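Local coordinates for protein 455aa long hypothetical phospho-sugar mutase (Sulfolobus tokodaii, PDB 2F7L) that interconverts the 6-phosphates and 1-phosphates of glucosamine and galactosamine, a magnesium-dependent mutase step on the way to UDP-N-acetylglucosamine and UDP-N-acetylgalactosamine, at residues A[290-295]-A[400-405]; A[302-307]-A[408-413]. All blocks are in the same frame, centred on the assembly; numbering follows the deposited sequence.

Contact 1 (A[290-295]-A[400-405]); sequences LVEEYL and SVKAIT
With CG of Glu292 anti to its carbonyl carbon (chi1 -75°) and CG of Lys402 lodged between its backbone N and carbonyl carbon (chi1 81°), two long side chains run at each other from opposite directions and meet in an interdomain salt bridge. Beyond CG both chains stay extended, which is what lets them span backbones whose nearest CA atoms, those of Glu292 and Lys402, stand 12.5 Å apart. Helix 290-296 belongs to the third alpha/beta/alpha domain of the phosphohexose mutase fold, where it is the helix of a beta-alpha-beta crossover joining the parallel strands 280-284 and 301-305. Strand 402-404 is an outermost strand of the antiparallel sheet in the C-terminal domain. The bridge therefore links two domains rather than two elements of one. It is a sparse surface contact: the two segments bury 68 Å² in all, shared almost evenly by this one pair. Lys402 lies exposed, whereas Glu292 is partly sheltered, with Val302 and Ile412 against its side chain. The next residue of the helix, Glu293, makes a second link of the same kind, a salt bridge to Lys436, and also hydrogen-bonds the hydroxyl of Tyr370. The ammonium is gripped by one carboxylate oxygen and not by both. Lys402 NZ donates to Glu292 OE2 at 3.0 Å, on the syn lone pair, while Glu292 OE1 lies 4.0 Å from the same Lys402 NZ.

Contact 2 (A[302-307]-A[408-413]); sequences VDWTKV and GVKIIG
Lys410 and Ile412 of strand 409-413 reach across the domain boundary to the indole of Trp304, on strand 301-305. The segment enters at Gly408, whose backbone angles would press a side chain against the preceding carbonyl O and so favour glycine. Lys410 comes next to the ring. Its CG is anti to the backbone N, and the chain is straight until it bends at chi4 (69°), crossing the indole at about a right angle. This puts CE of Lys410 over one face, 4.0 Å from the centroid of the Trp304 six-membered ring and near its normal, a CH-pi contact. Lys410 NZ lies 4.4 Å from that centroid but 32° off the normal, an off-centre cation-pi interaction. The ammonium is held mainly elsewhere, by hydrogen bonds to the carbonyl oxygens of Val285 and Ser287, so this buried charge has polar partners as well as the ring. Ile412 follows two residues on, its CD1 approaching the pyrrole part obliquely, 4.2 Å from Trp304 NE1. On the face of the indole opposite Lys410 lies CG2 of Val302, offset toward the rim. With an alanine in place of the tryptophan, Lys410 CE and Ile412 CD1 would probably lose the surface they rest on and leave a gap between the domains. Trp304 lies on an outermost strand of the domain III sheet, its side chain touching Thr283 of strand 280-284, Val291 of helix 290-296 and Ile404 of strand 402-404.

Overall arrangement
Contacts 1 and 2 are two parts of one interface between domain III and the C-terminal domain, their centres about 8 Å apart. Helix 290-296 and strand 301-305 follow each other on one side of it; strands 402-404 and 409-413 are antiparallel neighbours on the other. Backbone pairs join the latter two, with Ile404 N 2.9 Å from Lys410 O and Lys402 N 3.0 Å from Ile412 O. Within the domain III side, Trp304 NE1 makes a weak hydrogen bond to Glu292 OE2 at 3.3 Å, so the oxygen of the salt bridge also meets the indole. Both contacts lie away from the phosphoserine and magnesium positions inferred by similarity, and concern the domain arrangement.

Contact 1 (A[290-295]-A[400-405])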
ATOM      1  N   LEU A 290       9.246  -7.214  15.867  1.00 41.85           N
ATOM      2  CA  LEU A 290      10.326  -7.995  15.286  1.00 43.94           C
ATOM      3  C   LEU A 290      11.241  -7.065  14.457  1.00 45.10           C
ATOM      4  O   LEU A 290      12.465  -7.243  14.402  1.00 44.78           O
ATOM      5  CB  LEU A 290       9.686  -9.081  14.410  1.00 44.08           C
ATOM      6  CG  LEU A 290      10.185  -9.656  13.089  1.00 44.09           C
ATOM      7  CD1 LEU A 290       9.047 -10.522  12.584  1.00 44.18           C
ATOM      8  CD2 LEU A 290      10.513  -8.595  12.045  1.00 43.77           C
ATOM      9  N   VAL A 291      10.629  -6.070  13.820  1.00 46.23           N
ATOM     10  CA  VAL A 291      11.357  -5.110  13.011  1.00 47.44           C
ATOM     11  C   VAL A 291      12.470  -4.438  13.829  1.00 48.38           C
ATOM     12  O   VAL A 291      13.599  -4.283  13.344  1.00 48.34           O
ATOM     13  CB  VAL A 291      10.391  -4.036  12.431  1.00 47.70           C
ATOM     14  CG1 VAL A 291       9.696  -3.296  13.558  1.00 48.22           C
ATOM     15  CG2 VAL A 291      11.157  -3.047  11.540  1.00 47.98           C
ATOM     16  N   GLU A 292      12.170  -4.043  15.067  1.00 49.29           N
ATOM     17  CA  GLU A 292      13.190  -3.408  15.909  1.00 50.38           C
ATOM     18  C   GLU A 292      14.307  -4.379  16.228  1.00 50.46           C
ATOM     19  O   GLU A 292      15.487  -4.043  16.145  1.00 49.89           O
ATOM     20  CB  GLU A 292      12.612  -2.929  17.233  1.00 50.45           C
ATOM     21  CG  GLU A 292      11.773  -1.695  17.150  1.00 51.65           C
ATOM     22  CD  GLU A 292      11.439  -1.160  18.525  1.00 52.68           C
ATOM     23  OE1 GLU A 292      11.081  -1.972  19.413  1.00 52.62           O
ATOM     24  OE2 GLU A 292      11.529   0.074  18.716  1.00 53.87           O
ATOM     25  N   GLU A 293      13.916  -5.586  16.600  1.00 50.87           N
ATOM     26  CA  GLU A 293      14.874  -6.605  16.949  1.00 52.31           C
ATOM     27  C   GLU A 293      15.914  -6.791  15.862  1.00 52.77           C
ATOM     28  O   GLU A 293      17.114  -6.728  16.117  1.00 53.21           O
ATOM     29  CB  GLU A 293      14.143  -7.914  17.191  1.00 53.90           C
ATOM     30  CG  GLU A 293      14.935  -8.951  17.969  1.00 55.04           C
ATOM     31  CD  GLU A 293      14.033 -10.064  18.464  1.00 55.83           C
ATOM     32  OE1 GLU A 293      12.856  -9.772  18.785  1.00 55.45           O
ATOM     33  OE2 GLU A 293      14.503 -11.219  18.540  1.00 56.98           O
ATOM     34  N   TYR A 294      15.447  -7.010  14.641  1.00 52.97           N
ATOM     35  CA  TYR A 294      16.340  -7.236  13.517  1.00 52.50           C
ATOM     36  C   TYR A 294      17.077  -5.995  13.040  1.00 52.04           C
ATOM     37  O   TYR A 294      18.270  -6.042  12.810  1.00 51.62           O
ATOM     38  CB  TYR A 294      15.560  -7.831  12.349  1.00 52.70           C
ATOM     39  CG  TYR A 294      16.414  -8.607  11.376  1.00 52.80           C
ATOM     40  CD1 TYR A 294      16.630  -9.970  11.545  1.00 52.95           C
ATOM     41  CD2 TYR A 294      17.004  -7.979  10.286  1.00 53.14           C
ATOM     42  CE1 TYR A 294      17.408 -10.687  10.650  1.00 53.17           C
ATOM     43  CE2 TYR A 294      17.791  -8.690   9.386  1.00 53.50           C
ATOM     44  CZ  TYR A 294      17.983 -10.042   9.574  1.00 53.46           C
ATOM     45  OH  TYR A 294      18.733 -10.750   8.669  1.00 54.66           O
ATOM     46  N   LEU A 295      16.384  -4.879  12.880  1.00 52.49           N
ATOM     47  CA  LEU A 295      17.075  -3.692  12.398  1.00 53.50           C
ATOM     48  C   LEU A 295      17.992  -3.099  13.438  1.00 54.09           C
ATOM     49  O   LEU A 295      18.865  -2.297  13.105  1.00 53.47           O
ATOM     50  CB  LEU A 295      16.077  -2.635  11.917  1.00 53.17           C
ATOM     51  CG  LEU A 295      15.255  -3.040  10.685  1.00 53.53           C
ATOM     52  CD1 LEU A 295      14.385  -1.871  10.252  1.00 53.50           C
ATOM     53  CD2 LEU A 295      16.180  -3.478   9.539  1.00 53.24           C
ATOM     54  N   SER A 400       9.532  -1.623  32.311  1.00 62.38           N
ATOM     55  CA  SER A 400      10.029  -2.841  31.669  1.00 61.25           C
ATOM     56  C   SER A 400       9.828  -2.690  30.152  1.00 60.14           C
ATOM     57  O   SER A 400      10.781  -2.771  29.361  1.00 60.31           O
ATOM     58  CB  SER A 400       9.229  -4.060  32.144  1.00 61.26           C
ATOM     59  OG  SER A 400       9.196  -4.129  33.556  1.00 61.99           O
ATOM     60  N   VAL A 401       8.572  -2.462  29.768  1.00 57.73           N
ATOM     61  CA  VAL A 401       8.185  -2.302  28.373  1.00 55.04           C
ATOM     62  C   VAL A 401       8.161  -0.823  27.951  1.00 53.54           C
ATOM     63  O   VAL A 401       8.648   0.051  28.676  1.00 52.63           O
ATOM     64  CB  VAL A 401       6.787  -2.922  28.141  1.00 54.71           C
ATOM     65  CG1 VAL A 401       6.728  -4.289  28.783  1.00 54.53           C
ATOM     66  CG2 VAL A 401       5.697  -2.020  28.716  1.00 54.18           C
ATOM     67  N   LYS A 402       7.610  -0.560  26.764  1.00 51.38           N
ATOM     68  CA  LYS A 402       7.486   0.802  26.253  1.00 49.08           C
ATOM     69  C   LYS A 402       6.161   0.985  25.510  1.00 47.25           C
ATOM     70  O   LYS A 402       5.707   0.108  24.777  1.00 46.88           O
ATOM     71  CB  LYS A 402       8.667   1.155  25.355  1.00 48.88           C
ATOM     72  CG  LYS A 402       8.616   0.672  23.941  1.00 48.59           C
ATOM     73  CD  LYS A 402       9.894   1.140  23.282  1.00 49.85           C
ATOM     74  CE  LYS A 402       9.860   1.044  21.774  1.00 50.48           C
ATOM     75  NZ  LYS A 402      11.151   1.559  21.238  1.00 51.02           N
ATOM     76  N   ALA A 403       5.537   2.131  25.715  1.00 44.79           N
ATOM     77  CA  ALA A 403       4.258   2.378  25.096  1.00 43.43           C
ATOM     78  C   ALA A 403       4.261   3.412  23.979  1.00 42.44           C
ATOM     79  O   ALA A 403       5.002   4.406  24.019  1.00 41.48           O
ATOM     80  CB  ALA A 403       3.254   2.772  26.158  1.00 43.70           C
ATOM     81  N   ILE A 404       3.405   3.162  22.986  1.00 40.41           N
ATOM     82  CA  ILE A 404       3.256   4.047  21.846  1.00 38.84           C
ATOM     83  C   ILE A 404       1.785   4.313  21.632  1.00 38.08           C
ATOM     84  O   ILE A 404       1.033   3.427  21.242  1.00 38.79           O
ATOM     85  CB  ILE A 404       3.872   3.426  20.589  1.00 37.33           C
ATOM     86  CG1 ILE A 404       5.320   3.046  20.898  1.00 37.13           C
ATOM     87  CG2 ILE A 404       3.808   4.411  19.439  1.00 35.22           C
ATOM     88  CD1 ILE A 404       6.042   2.341  19.788  1.00 38.92           C
ATOM     89  N   THR A 405       1.367   5.539  21.897  1.00 37.00           N
ATOM     90  CA  THR A 405      -0.035   5.871  21.740  1.00 36.08           C
ATOM     91  C   THR A 405      -0.311   6.829  20.590  1.00 36.92           C
ATOM     92  O   THR A 405      -1.309   7.558  20.611  1.00 37.40           O
ATOM     93  CB  THR A 405      -0.612   6.473  23.032  1.00 34.31           C
ATOM     94  OG1 THR A 405       0.050   7.702  23.313  1.00 33.35           O
ATOM     95  CG2 THR A 405      -0.424   5.527  24.190  1.00 31.87           C
TER

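Contact 2 (A[302-307]-A[408-413])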
ATOM      1  N   VAL A 302      13.710   2.405  14.036  1.00 52.15           N
ATOM      2  CA  VAL A 302      12.437   2.269  13.363  1.00 49.77           C
ATOM      3  C   VAL A 302      11.572   3.364  13.978  1.00 48.64           C
ATOM      4  O   VAL A 302      11.436   3.446  15.194  1.00 48.35           O
ATOM      5  CB  VAL A 302      11.809   0.844  13.548  1.00 49.04           C
ATOM      6  CG1 VAL A 302      12.902  -0.181  13.777  1.00 48.15           C
ATOM      7  CG2 VAL A 302      10.798   0.832  14.655  1.00 48.61           C
ATOM      8  N   ASP A 303      11.053   4.251  13.136  1.00 46.99           N
ATOM      9  CA  ASP A 303      10.193   5.316  13.614  1.00 46.08           C
ATOM     10  C   ASP A 303       8.749   4.866  13.509  1.00 44.09           C
ATOM     11  O   ASP A 303       8.206   4.780  12.419  1.00 44.90           O
ATOM     12  CB  ASP A 303      10.401   6.575  12.783  1.00 48.03           C
ATOM     13  CG  ASP A 303      11.630   7.346  13.203  1.00 50.15           C
ATOM     14  OD1 ASP A 303      11.712   7.729  14.395  1.00 50.61           O
ATOM     15  OD2 ASP A 303      12.512   7.572  12.343  1.00 52.17           O
ATOM     16  N   TRP A 304       8.126   4.570  14.636  1.00 41.64           N
ATOM     17  CA  TRP A 304       6.744   4.110  14.620  1.00 40.42           C
ATOM     18  C   TRP A 304       5.797   5.239  14.267  1.00 39.68           C
ATOM     19  O   TRP A 304       6.079   6.386  14.571  1.00 39.82           O
ATOM     20  CB  TRP A 304       6.370   3.515  15.978  1.00 39.73           C
ATOM     21  CG  TRP A 304       7.147   2.283  16.287  1.00 39.69           C
ATOM     22  CD1 TRP A 304       8.247   2.185  17.092  1.00 39.70           C
ATOM     23  CD2 TRP A 304       6.913   0.969  15.764  1.00 39.45           C
ATOM     24  NE1 TRP A 304       8.713   0.891  17.102  1.00 40.00           N
ATOM     25  CE2 TRP A 304       7.914   0.123  16.296  1.00 39.77           C
ATOM     26  CE3 TRP A 304       5.956   0.422  14.900  1.00 39.01           C
ATOM     27  CZ2 TRP A 304       7.984  -1.247  15.991  1.00 40.07           C
ATOM     28  CZ3 TRP A 304       6.023  -0.942  14.596  1.00 39.64           C
ATOM     29  CH2 TRP A 304       7.029  -1.759  15.143  1.00 39.72           C
ATOM     30  N   THR A 305       4.674   4.916  13.631  1.00 38.80           N
ATOM     31  CA  THR A 305       3.725   5.950  13.245  1.00 38.33           C
ATOM     32  C   THR A 305       2.288   5.437  13.111  1.00 37.87           C
ATOM     33  O   THR A 305       2.028   4.261  13.320  1.00 38.11           O
ATOM     34  CB  THR A 305       4.192   6.631  11.916  1.00 38.41           C
ATOM     35  OG1 THR A 305       3.336   7.731  11.608  1.00 39.01           O
ATOM     36  CG2 THR A 305       4.191   5.648  10.763  1.00 37.90           C
ATOM     37  N   LYS A 306       1.362   6.330  12.787  1.00 37.58           N
ATOM     38  CA  LYS A 306      -0.041   5.974  12.616  1.00 37.94           C
ATOM     39  C   LYS A 306      -0.180   4.969  11.487  1.00 38.06           C
ATOM     40  O   LYS A 306       0.746   4.757  10.696  1.00 37.38           O
ATOM     41  CB  LYS A 306      -0.885   7.214  12.264  1.00 38.07           C
ATOM     42  CG  LYS A 306      -0.802   8.327  13.276  1.00 41.58           C
ATOM     43  CD  LYS A 306      -1.476   9.648  12.830  1.00 43.90           C
ATOM     44  CE  LYS A 306      -1.117  10.871  13.794  1.00 45.27           C
ATOM     45  NZ  LYS A 306       0.278  11.490  13.623  1.00 43.54           N
ATOM     46  N   VAL A 307      -1.352   4.352  11.431  1.00 38.27           N
ATOM     47  CA  VAL A 307      -1.688   3.405  10.384  1.00 39.15           C
ATOM     48  C   VAL A 307      -2.106   4.245   9.177  1.00 40.79           C
ATOM     49  O   VAL A 307      -2.904   5.182   9.314  1.00 40.77           O
ATOM     50  CB  VAL A 307      -2.883   2.518  10.806  1.00 38.80           C
ATOM     51  CG1 VAL A 307      -3.434   1.759   9.608  1.00 36.01           C
ATOM     52  CG2 VAL A 307      -2.450   1.567  11.918  1.00 37.48           C
ATOM     53  N   GLY A 408      -4.034   4.512  18.846  1.00 37.13           N
ATOM     54  CA  GLY A 408      -4.504   3.390  19.624  1.00 37.02           C
ATOM     55  C   GLY A 408      -3.474   3.233  20.734  1.00 36.97           C
ATOM     56  O   GLY A 408      -2.992   4.227  21.283  1.00 36.33           O
ATOM     57  N   VAL A 409      -3.127   1.992  21.063  1.00 36.68           N
ATOM     58  CA  VAL A 409      -2.133   1.746  22.090  1.00 36.01           C
ATOM     59  C   VAL A 409      -1.324   0.521  21.765  1.00 35.55           C
ATOM     60  O   VAL A 409      -1.833  -0.585  21.724  1.00 35.23           O
ATOM     61  CB  VAL A 409      -2.772   1.567  23.476  1.00 37.04           C
ATOM     62  CG1 VAL A 409      -1.767   0.919  24.443  1.00 36.41           C
ATOM     63  CG2 VAL A 409      -3.221   2.933  24.012  1.00 36.53           C
ATOM     64  N   LYS A 410      -0.045   0.740  21.518  1.00 36.23           N
ATOM     65  CA  LYS A 410       0.859  -0.350  21.203  1.00 36.70           C
ATOM     66  C   LYS A 410       1.805  -0.511  22.361  1.00 37.33           C
ATOM     67  O   LYS A 410       2.374   0.469  22.852  1.00 37.83           O
ATOM     68  CB  LYS A 410       1.692  -0.058  19.955  1.00 35.93           C
ATOM     69  CG  LYS A 410       2.537  -1.244  19.530  1.00 35.53           C
ATOM     70  CD  LYS A 410       3.696  -0.817  18.668  1.00 36.12           C
ATOM     71  CE  LYS A 410       4.487  -2.016  18.163  1.00 36.04           C
ATOM     72  NZ  LYS A 410       3.719  -2.835  17.177  1.00 36.87           N
ATOM     73  N   ILE A 411       1.964  -1.746  22.806  1.00 37.45           N
ATOM     74  CA  ILE A 411       2.879  -2.003  23.882  1.00 37.57           C
ATOM     75  C   ILE A 411       3.915  -2.997  23.445  1.00 38.18           C
ATOM     76  O   ILE A 411       3.600  -4.039  22.887  1.00 38.33           O
ATOM     77  CB  ILE A 411       2.153  -2.489  25.118  1.00 36.98           C
ATOM     78  CG1 ILE A 411       1.449  -1.289  25.740  1.00 35.87           C
ATOM     79  CG2 ILE A 411       3.131  -3.150  26.088  1.00 36.67           C
ATOM     80  CD1 ILE A 411       1.308  -1.375  27.190  1.00 36.48           C
ATOM     81  N   ILE A 412       5.166  -2.650  23.685  1.00 39.13           N
ATOM     82  CA  ILE A 412       6.254  -3.525  23.308  1.00 40.83           C
ATOM     83  C   ILE A 412       7.062  -3.977  24.511  1.00 42.02           C
ATOM     84  O   ILE A 412       7.556  -3.156  25.292  1.00 42.22           O
ATOM     85  CB  ILE A 412       7.195  -2.842  22.329  1.00 40.32           C
ATOM     86  CG1 ILE A 412       6.388  -2.308  21.143  1.00 40.05           C
ATOM     87  CG2 ILE A 412       8.261  -3.824  21.894  1.00 39.34           C
ATOM     88  CD1 ILE A 412       7.145  -1.318  20.303  1.00 40.62           C
ATOM     89  N   GLY A 413       7.174  -5.295  24.639  1.00 42.85           N
ATOM     90  CA  GLY A 413       7.919  -5.906  25.721  1.00 43.70           C
ATOM     91  C   GLY A 413       8.856  -6.961  25.156  1.00 44.34           C
ATOM     92  O   GLY A 413       8.830  -7.245  23.959  1.00 44.90           O
TER